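Local coordinates for ornithine carbamoyltransferase, mitochondrial (PDB 3SDS), which catalyses the transfer of a carbamoyl group from carbamoyl phosphate to L-ornithine, giving L-citrulline and phosphate in arginine biosynthesis, at residues Val69-Ser74 with Val82-Ala87; Leu164-Ser169 with Glu187-Ala192; Val319-Ser322 with Val327-Glu330. All coordinates share one frame; numbering follows the deposited sequence.

Interaction 1: residues Val69-Ser74 with Val82-Ala87; sequences VAMMFS and VSTEGA
In the beta-alpha-beta unit formed by strand 68-73, helix 78-90 and strand 94-98, Met71 of the first strand packs against Thr84 and Glu85 on the helix that covers it. The contact is carried by a single methionine. Its CG stands anti to the carbonyl carbon (chi1 -52°) and the chain then runs out extended, which carries the sulfur away from the sheet and up to the helix. There SD lies alongside the threonine, 4.1 Å from Thr84 CG2 and as far from Thr84 CB, the two side chains sliding past each other in opposite directions. A bend at chi3 (-72°) then swings the methyl aside to Glu85, where Met71 CE comes within 3.4 Å of Glu85 OE1. These two side chains cross at about a right angle, and the methyl meets the carboxylate end of the glutamate. No hydrogen bond spans the segments.

The polar groups here are satisfied in other directions. Thr84 keeps its methyl for the sulfur and bonds through OG1 to the carbonyl oxygen of Thr80, one helical turn back. Glu85 is gripped at both oxygens: OE1 forms a salt bridge with Arg81 NE, and OE2 is hydrogen-bonded to His94 NE2 of a neighbouring subunit. The Arg81 salt bridge would favour the ionised form of this buried carboxylate. Thr80 and its neighbours Ser77, Thr78 and Arg79 bind carbamoyl phosphate by similarity, so the contact probably lies next to that site.

Strand 68-73 runs between the parallel strands 94-98 and 124-128. Phe97 of the former touches Met71, Val126 of the latter reaches Thr84, and helix 327-347 lies against the helix through Ser83 and Ala87.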
loop_
_atom_site.group_PDB
_atom_site.type_symbol
_atom_site.label_atom_id
_atom_site.label_comp_id
_atom_site.label_asym_id
_atom_site.label_seq_id
_atom_site.Cartn_x
_atom_site.Cartn_y
_atom_site.Cartn_z
ATOM N N VAL A 69 5.639 -4.147 -9.539
ATOM C CA VAL A 69 4.652 -5.106 -10.038
ATOM C C VAL A 69 3.249 -4.603 -9.672
ATOM O O VAL A 69 2.965 -4.345 -8.496
ATOM C CB VAL A 69 4.898 -6.508 -9.446
ATOM C CG1 VAL A 69 3.770 -7.487 -9.825
ATOM C CG2 VAL A 69 6.242 -7.036 -9.879
ATOM N N ALA A 70 2.370 -4.449 -10.658
ATOM C CA ALA A 70 0.995 -4.005 -10.356
ATOM C C ALA A 70 0.047 -5.172 -10.066
ATOM O O ALA A 70 -0.026 -6.136 -10.837
ATOM C CB ALA A 70 0.443 -3.140 -11.479
ATOM N N MET A 71 -0.666 -5.092 -8.947
ATOM C CA MET A 71 -1.711 -6.074 -8.612
ATOM C C MET A 71 -3.092 -5.465 -8.854
ATOM O O MET A 71 -3.489 -4.505 -8.170
ATOM C CB MET A 71 -1.604 -6.521 -7.148
ATOM C CG MET A 71 -0.230 -7.007 -6.706
ATOM S SD MET A 71 -0.159 -7.456 -4.943
ATOM C CE MET A 71 -0.236 -5.877 -4.115
ATOM N N MET A 72 -3.817 -5.998 -9.836
ATOM C CA MET A 72 -5.175 -5.491 -10.130
ATOM C C MET A 72 -6.280 -6.451 -9.677
ATOM O O MET A 72 -6.461 -7.531 -10.269
ATOM C CB MET A 72 -5.334 -5.152 -11.611
ATOM C CG MET A 72 -4.592 -3.899 -12.017
ATOM S SD MET A 72 -4.445 -3.695 -13.804
ATOM C CE MET A 72 -5.989 -2.861 -14.172
ATOM N N PHE A 73 -7.015 -6.064 -8.637
ATOM C CA PHE A 73 -8.043 -6.935 -8.087
ATOM C C PHE A 73 -9.461 -6.372 -8.213
ATOM O O PHE A 73 -9.733 -5.264 -7.757
ATOM C CB PHE A 73 -7.713 -7.321 -6.634
ATOM C CG PHE A 73 -6.388 -8.050 -6.474
ATOM C CD1 PHE A 73 -5.615 -7.859 -5.351
ATOM C CD2 PHE A 73 -5.911 -8.910 -7.455
ATOM C CE1 PHE A 73 -4.403 -8.517 -5.201
ATOM C CE2 PHE A 73 -4.695 -9.562 -7.315
ATOM C CZ PHE A 73 -3.941 -9.366 -6.185
ATOM N N SER A 74 -10.352 -7.154 -8.830
ATOM C CA SER A 74 -11.752 -6.769 -9.089
ATOM C C SER A 74 -12.721 -6.984 -7.920
ATOM O O SER A 74 -13.737 -6.279 -7.784
ATOM C CB SER A 74 -12.286 -7.531 -10.307
ATOM O OG SER A 74 -11.981 -6.830 -11.509
ATOM N N VAL A 82 -1.534 -11.393 0.093
ATOM C CA VAL A 82 -0.492 -11.679 1.078
ATOM C C VAL A 82 0.725 -12.380 0.470
ATOM O O VAL A 82 1.847 -11.975 0.730
ATOM C CB VAL A 82 -1.018 -12.470 2.296
ATOM C CG1 VAL A 82 0.108 -12.718 3.300
ATOM C CG2 VAL A 82 -2.180 -11.738 2.955
ATOM N N SER A 83 0.503 -13.411 -0.340
ATOM C CA SER A 83 1.586 -14.185 -0.963
ATOM C C SER A 83 2.306 -13.486 -2.143
ATOM O O SER A 83 3.532 -13.628 -2.302
ATOM C CB SER A 83 1.055 -15.542 -1.415
ATOM O OG SER A 83 -0.023 -15.391 -2.336
ATOM N N THR A 84 1.554 -12.764 -2.984
ATOM C CA THR A 84 2.158 -12.000 -4.089
ATOM C C THR A 84 3.044 -10.914 -3.478
ATOM O O THR A 84 4.223 -10.743 -3.843
ATOM C CB THR A 84 1.067 -11.366 -5.030
ATOM O OG1 THR A 84 0.052 -12.340 -5.353
ATOM C CG2 THR A 84 1.668 -10.832 -6.323
ATOM N N GLU A 85 2.484 -10.201 -2.512
ATOM C CA GLU A 85 3.213 -9.135 -1.873
ATOM C C GLU A 85 4.560 -9.692 -1.350
ATOM O O GLU A 85 5.635 -9.208 -1.746
ATOM C CB GLU A 85 2.346 -8.438 -0.815
ATOM C CG GLU A 85 2.642 -6.944 -0.714
ATOM C CD GLU A 85 1.453 -6.016 -0.348
ATOM O OE1 GLU A 85 0.286 -6.250 -0.732
ATOM O OE2 GLU A 85 1.725 -4.992 0.310
ATOM N N GLY A 86 4.502 -10.753 -0.536
ATOM C CA GLY A 86 5.706 -11.372 0.046
ATOM C C GLY A 86 6.723 -11.867 -0.970
ATOM O O GLY A 86 7.934 -11.739 -0.764
ATOM N N ALA A 87 6.228 -12.425 -2.072
ATOM C CA ALA A 87 7.075 -12.963 -3.133
ATOM C C ALA A 87 7.855 -11.893 -3.876
ATOM O O ALA A 87 9.064 -12.029 -4.099
ATOM C CB ALA A 87 6.247 -13.759 -4.103
#

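Interaction 2: residues Leu164-Ser169 with Glu187-Ala192; sequences LTIHES and EGLKIA
Ile166 is the residue through which helix 156-169 packs on the Rossmann-like ornithine-binding domain, meeting Leu189, just before strand 190-194, and Ile191 within it. The tight part is purely apolar, and both branches of the isoleucine work in it. A chi1 of -64° sets CG1 anti to the carbonyl carbon and thereby CG2 anti to the backbone N. The isoleucine and leucine side chains slide past each other in opposite directions, Ile166 CG2 lying 4.1 Å from Leu189 CD2. The other branch extends through CG1 to meet the far isoleucine. Leu186 and Met305 also touch the Ile166 side chain, Met305 from strand 303-306, two places along the same sheet.

Before the strand begins the contact opens out. Leu189 is only partly buried, and ahead of it Glu187 and Gly188 lie in an exposed turn that has no contact with the helix. In other carbamoyltransferases the helix corresponding to 156-169 is one of two that link the two domains, so this patch probably seats a connecting helix on the second domain's sheet. At its inner end the two isoleucines cross at a slant and meet methyl to methyl, with Ile166 CD1 4.0 Å from Ile191 CD1.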
loop_
_atom_site.group_PDB
_atom_site.type_symbol
_atom_site.label_atom_id
_atom_site.label_comp_id
_atom_site.label_asym_id
_atom_site.label_seq_id
_atom_site.Cartn_x
_atom_site.Cartn_y
_atom_site.Cartn_z
ATOM N N LEU A 164 3.331 -28.752 -5.508
ATOM C CA LEU A 164 4.444 -28.621 -4.566
ATOM C C LEU A 164 4.147 -29.407 -3.305
ATOM O O LEU A 164 5.028 -30.095 -2.776
ATOM C CB LEU A 164 4.689 -27.158 -4.174
ATOM C CG LEU A 164 5.793 -26.870 -3.125
ATOM C CD1 LEU A 164 7.129 -27.578 -3.452
ATOM C CD2 LEU A 164 6.040 -25.390 -2.957
ATOM N N THR A 165 2.905 -29.297 -2.826
ATOM C CA THR A 165 2.513 -29.894 -1.568
ATOM C C THR A 165 2.530 -31.403 -1.720
ATOM O O THR A 165 3.084 -32.102 -0.875
ATOM C CB THR A 165 1.114 -29.429 -1.143
ATOM O OG1 THR A 165 1.011 -28.010 -1.300
ATOM C CG2 THR A 165 0.847 -29.790 0.296
ATOM N N ILE A 166 1.930 -31.893 -2.809
ATOM C CA ILE A 166 1.837 -33.334 -3.080
ATOM C C ILE A 166 3.251 -33.923 -3.180
ATOM O O ILE A 166 3.550 -34.921 -2.524
ATOM C CB ILE A 166 0.927 -33.637 -4.344
ATOM C CG1 ILE A 166 -0.527 -33.195 -4.085
ATOM C CG2 ILE A 166 0.980 -35.127 -4.769
ATOM C CD1 ILE A 166 -1.386 -33.025 -5.338
ATOM N N HIS A 167 4.115 -33.263 -3.954
ATOM C CA HIS A 167 5.526 -33.643 -4.133
ATOM C C HIS A 167 6.348 -33.774 -2.830
ATOM O O HIS A 167 7.237 -34.614 -2.752
ATOM C CB HIS A 167 6.210 -32.669 -5.113
ATOM C CG HIS A 167 7.694 -32.863 -5.252
ATOM N ND1 HIS A 167 8.617 -32.004 -4.686
ATOM C CD2 HIS A 167 8.417 -33.803 -5.912
ATOM C CE1 HIS A 167 9.841 -32.408 -4.983
ATOM N NE2 HIS A 167 9.746 -33.500 -5.724
ATOM N N GLU A 168 6.064 -32.935 -1.831
ATOM C CA GLU A 168 6.736 -33.005 -0.527
ATOM C C GLU A 168 6.249 -34.182 0.331
ATOM O O GLU A 168 7.033 -34.835 1.039
ATOM C CB GLU A 168 6.461 -31.738 0.274
ATOM C CG GLU A 168 7.341 -30.541 -0.001
ATOM C CD GLU A 168 6.929 -29.328 0.849
ATOM O OE1 GLU A 168 5.749 -29.252 1.311
ATOM O OE2 GLU A 168 7.795 -28.446 1.043
ATOM N N SER A 169 4.939 -34.415 0.287
ATOM C CA SER A 169 4.292 -35.341 1.195
ATOM C C SER A 169 4.491 -36.775 0.747
ATOM O O SER A 169 4.528 -37.674 1.573
ATOM C CB SER A 169 2.815 -35.008 1.339
ATOM O OG SER A 169 2.156 -36.004 2.100
ATOM N N GLU A 187 3.687 -40.705 -11.004
ATOM C CA GLU A 187 2.857 -41.551 -11.841
ATOM C C GLU A 187 2.075 -42.602 -11.054
ATOM O O GLU A 187 2.623 -43.314 -10.212
ATOM C CB GLU A 187 3.679 -42.208 -12.952
ATOM C CG GLU A 187 4.163 -41.215 -14.017
ATOM C CD GLU A 187 5.571 -40.644 -13.739
ATOM O OE1 GLU A 187 6.110 -39.925 -14.616
ATOM O OE2 GLU A 187 6.146 -40.916 -12.653
ATOM N N GLY A 188 0.776 -42.664 -11.332
ATOM C CA GLY A 188 -0.076 -43.711 -10.810
ATOM C C GLY A 188 -0.793 -43.347 -9.533
ATOM O O GLY A 188 -1.532 -44.174 -8.979
ATOM N N LEU A 189 -0.583 -42.119 -9.052
ATOM C CA LEU A 189 -1.373 -41.592 -7.938
ATOM C C LEU A 189 -2.839 -41.334 -8.301
ATOM O O LEU A 189 -3.176 -41.164 -9.476
ATOM C CB LEU A 189 -0.749 -40.315 -7.416
ATOM C CG LEU A 189 -0.052 -40.455 -6.073
ATOM C CD1 LEU A 189 0.929 -41.645 -6.048
ATOM C CD2 LEU A 189 0.650 -39.146 -5.745
ATOM N N LYS A 190 -3.703 -41.316 -7.288
ATOM C CA LYS A 190 -5.110 -40.988 -7.482
ATOM C C LYS A 190 -5.518 -39.762 -6.670
ATOM O O LYS A 190 -5.238 -39.692 -5.464
ATOM C CB LYS A 190 -6.008 -42.162 -7.095
ATOM C CG LYS A 190 -7.219 -42.280 -7.987
ATOM C CD LYS A 190 -8.477 -42.704 -7.274
ATOM C CE LYS A 190 -9.498 -43.135 -8.320
ATOM N NZ LYS A 190 -10.891 -42.647 -8.082
ATOM N N ILE A 191 -6.184 -38.814 -7.332
ATOM C CA ILE A 191 -6.818 -37.670 -6.652
ATOM C C ILE A 191 -8.353 -37.753 -6.773
ATOM O O ILE A 191 -8.895 -37.985 -7.849
ATOM C CB ILE A 191 -6.272 -36.275 -7.173
ATOM C CG1 ILE A 191 -4.771 -36.126 -6.889
ATOM C CG2 ILE A 191 -7.036 -35.085 -6.565
ATOM C CD1 ILE A 191 -4.129 -34.920 -7.560
ATOM N N ALA A 192 -9.049 -37.567 -5.662
ATOM C CA ALA A 192 -10.492 -37.533 -5.700
ATOM C C ALA A 192 -10.992 -36.154 -5.320
ATOM O O ALA A 192 -10.718 -35.654 -4.221
ATOM C CB ALA A 192 -11.072 -38.583 -4.771
#

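Interaction 3: residues Val319-Ser322 with Val327-Glu330; sequences VFYS and VFPE
Phe320 and Val327 make the heart of this contact, with Phe328 and Tyr321 packed beside them. The Phe320 ring is carried over by a first torsion that sets CG anti to the backbone N (chi1 -165°), and it crosses the valine side chain at about a right angle. Both valine methyls meet the same end of the ring: Val327 CG2 lies 3.6 Å from Phe320 CE1, while Val327 CG1 is 3.7 Å from Phe320 CZ. The methyl CG1 serves twice, since it also sits over the centre of one face of the Phe328 ring.

Phe328 and Tyr321 make the more exposed side, toward the second subunit. Tyr321 CE1 approaches the Phe328 edge near the ring plane, 4.5 Å from Phe328 CZ, and the Tyr321 ring in turn takes Phe320 CD2 on one face, offset toward the rim. Tyr321 OH is hydrogen-bonded to Asp113 OD1 of a neighbouring subunit, and Phe328 packs on Val116 of that subunit. Arg310 makes a cation-pi contact with Phe320.

The result is a short connection from helix 317-320 into the long C-terminal helix 327-347. Phe320 and Val327 both pack on Leu308, consistent with a place beside the loop that carries Cys307 and Leu308, the probable active-site residues.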
loop_
_atom_site.group_PDB
_atom_site.type_symbol
_atom_site.label_atom_id
_atom_site.label_comp_id
_atom_site.label_asym_id
_atom_site.label_seq_id
_atom_site.Cartn_x
_atom_site.Cartn_y
_atom_site.Cartn_z
ATOM N N VAL A 319 -11.970 -34.097 10.293
ATOM C CA VAL A 319 -11.080 -34.280 9.131
ATOM C C VAL A 319 -10.113 -33.117 8.978
ATOM O O VAL A 319 -8.908 -33.330 8.840
ATOM C CB VAL A 319 -11.856 -34.486 7.803
ATOM C CG1 VAL A 319 -10.907 -34.460 6.607
ATOM C CG2 VAL A 319 -12.617 -35.800 7.827
ATOM N N PHE A 320 -10.650 -31.897 9.026
ATOM C CA PHE A 320 -9.890 -30.663 8.757
ATOM C C PHE A 320 -8.656 -30.554 9.636
ATOM O O PHE A 320 -7.594 -30.147 9.161
ATOM C CB PHE A 320 -10.793 -29.427 8.943
ATOM C CG PHE A 320 -10.230 -28.141 8.365
ATOM C CD1 PHE A 320 -10.133 -27.956 6.977
ATOM C CD2 PHE A 320 -9.838 -27.097 9.210
ATOM C CE1 PHE A 320 -9.630 -26.755 6.438
ATOM C CE2 PHE A 320 -9.336 -25.891 8.682
ATOM C CZ PHE A 320 -9.223 -25.718 7.293
ATOM N N TYR A 321 -8.800 -30.939 10.906
ATOM C CA TYR A 321 -7.739 -30.759 11.894
ATOM C C TYR A 321 -6.947 -32.020 12.223
ATOM O O TYR A 321 -6.061 -31.974 13.076
ATOM C CB TYR A 321 -8.286 -30.131 13.184
ATOM C CG TYR A 321 -8.764 -28.704 13.021
ATOM C CD1 TYR A 321 -7.883 -27.696 12.653
ATOM C CD2 TYR A 321 -10.105 -28.365 13.240
ATOM C CE1 TYR A 321 -8.314 -26.395 12.511
ATOM C CE2 TYR A 321 -10.549 -27.056 13.088
ATOM C CZ TYR A 321 -9.644 -26.078 12.728
ATOM O OH TYR A 321 -10.053 -24.777 12.582
ATOM N N SER A 322 -7.244 -33.132 11.556
ATOM C CA SER A 322 -6.455 -34.354 11.753
ATOM C C SER A 322 -5.032 -34.241 11.174
ATOM O O SER A 322 -4.695 -33.276 10.459
ATOM C CB SER A 322 -7.178 -35.586 11.184
ATOM O OG SER A 322 -7.409 -35.482 9.789
ATOM N N VAL A 327 -3.652 -28.853 4.683
ATOM C CA VAL A 327 -4.245 -27.529 4.524
ATOM C C VAL A 327 -3.300 -26.305 4.744
ATOM O O VAL A 327 -3.193 -25.431 3.869
ATOM C CB VAL A 327 -5.555 -27.467 5.371
ATOM C CG1 VAL A 327 -5.746 -26.119 6.048
ATOM C CG2 VAL A 327 -6.742 -27.837 4.515
ATOM N N PHE A 328 -2.610 -26.248 5.879
ATOM C CA PHE A 328 -1.731 -25.110 6.185
ATOM C C PHE A 328 -0.410 -25.100 5.372
ATOM O O PHE A 328 -0.012 -24.057 4.817
ATOM C CB PHE A 328 -1.487 -25.002 7.701
ATOM C CG PHE A 328 -2.757 -24.841 8.504
ATOM C CD1 PHE A 328 -3.491 -23.647 8.452
ATOM C CD2 PHE A 328 -3.245 -25.893 9.281
ATOM C CE1 PHE A 328 -4.679 -23.495 9.179
ATOM C CE2 PHE A 328 -4.439 -25.761 9.999
ATOM C CZ PHE A 328 -5.154 -24.552 9.954
ATOM N N PRO A 329 0.274 -26.254 5.282
ATOM C CA PRO A 329 1.398 -26.248 4.338
ATOM C C PRO A 329 0.985 -25.817 2.917
ATOM O O PRO A 329 1.717 -25.052 2.282
ATOM C CB PRO A 329 1.873 -27.705 4.364
ATOM C CG PRO A 329 1.561 -28.137 5.782
ATOM C CD PRO A 329 0.229 -27.503 6.069
ATOM N N GLU A 330 -0.180 -26.284 2.453
ATOM C CA GLU A 330 -0.721 -25.942 1.133
ATOM C C GLU A 330 -0.940 -24.434 0.981
ATOM O O GLU A 330 -0.684 -23.869 -0.088
ATOM C CB GLU A 330 -2.043 -26.672 0.917
ATOM C CG GLU A 330 -2.638 -26.493 -0.469
ATOM C CD GLU A 330 -4.051 -27.052 -0.612
ATOM O OE1 GLU A 330 -4.599 -27.604 0.374
ATOM O OE2 GLU A 330 -4.620 -26.930 -1.727
#

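How the interactions relate
The three contacts follow one another along the chain, and each closes before the next opens. Interaction 1 joins a strand of the four-stranded parallel sheet to its helix; interaction 2 sets helix 156-169 on the five-stranded sheet, and interaction 3 lies by its edge strand 303-306. Interactions 2 and 3, with centres about 15 Å apart, touch directly, Thr165 OG1 lying 3.6 Å from Glu330 CA where helices 156-169 and 327-347 meet. Interaction 1 is about 28 Å from interaction 2 and about 25 Å from interaction 3, centre to centre. Helix 327-347, which begins in interaction 3, runs back to helix 78-90 of interaction 1 and so joins the domains. Interactions 1 and 3 also face the second subunit of the trimer.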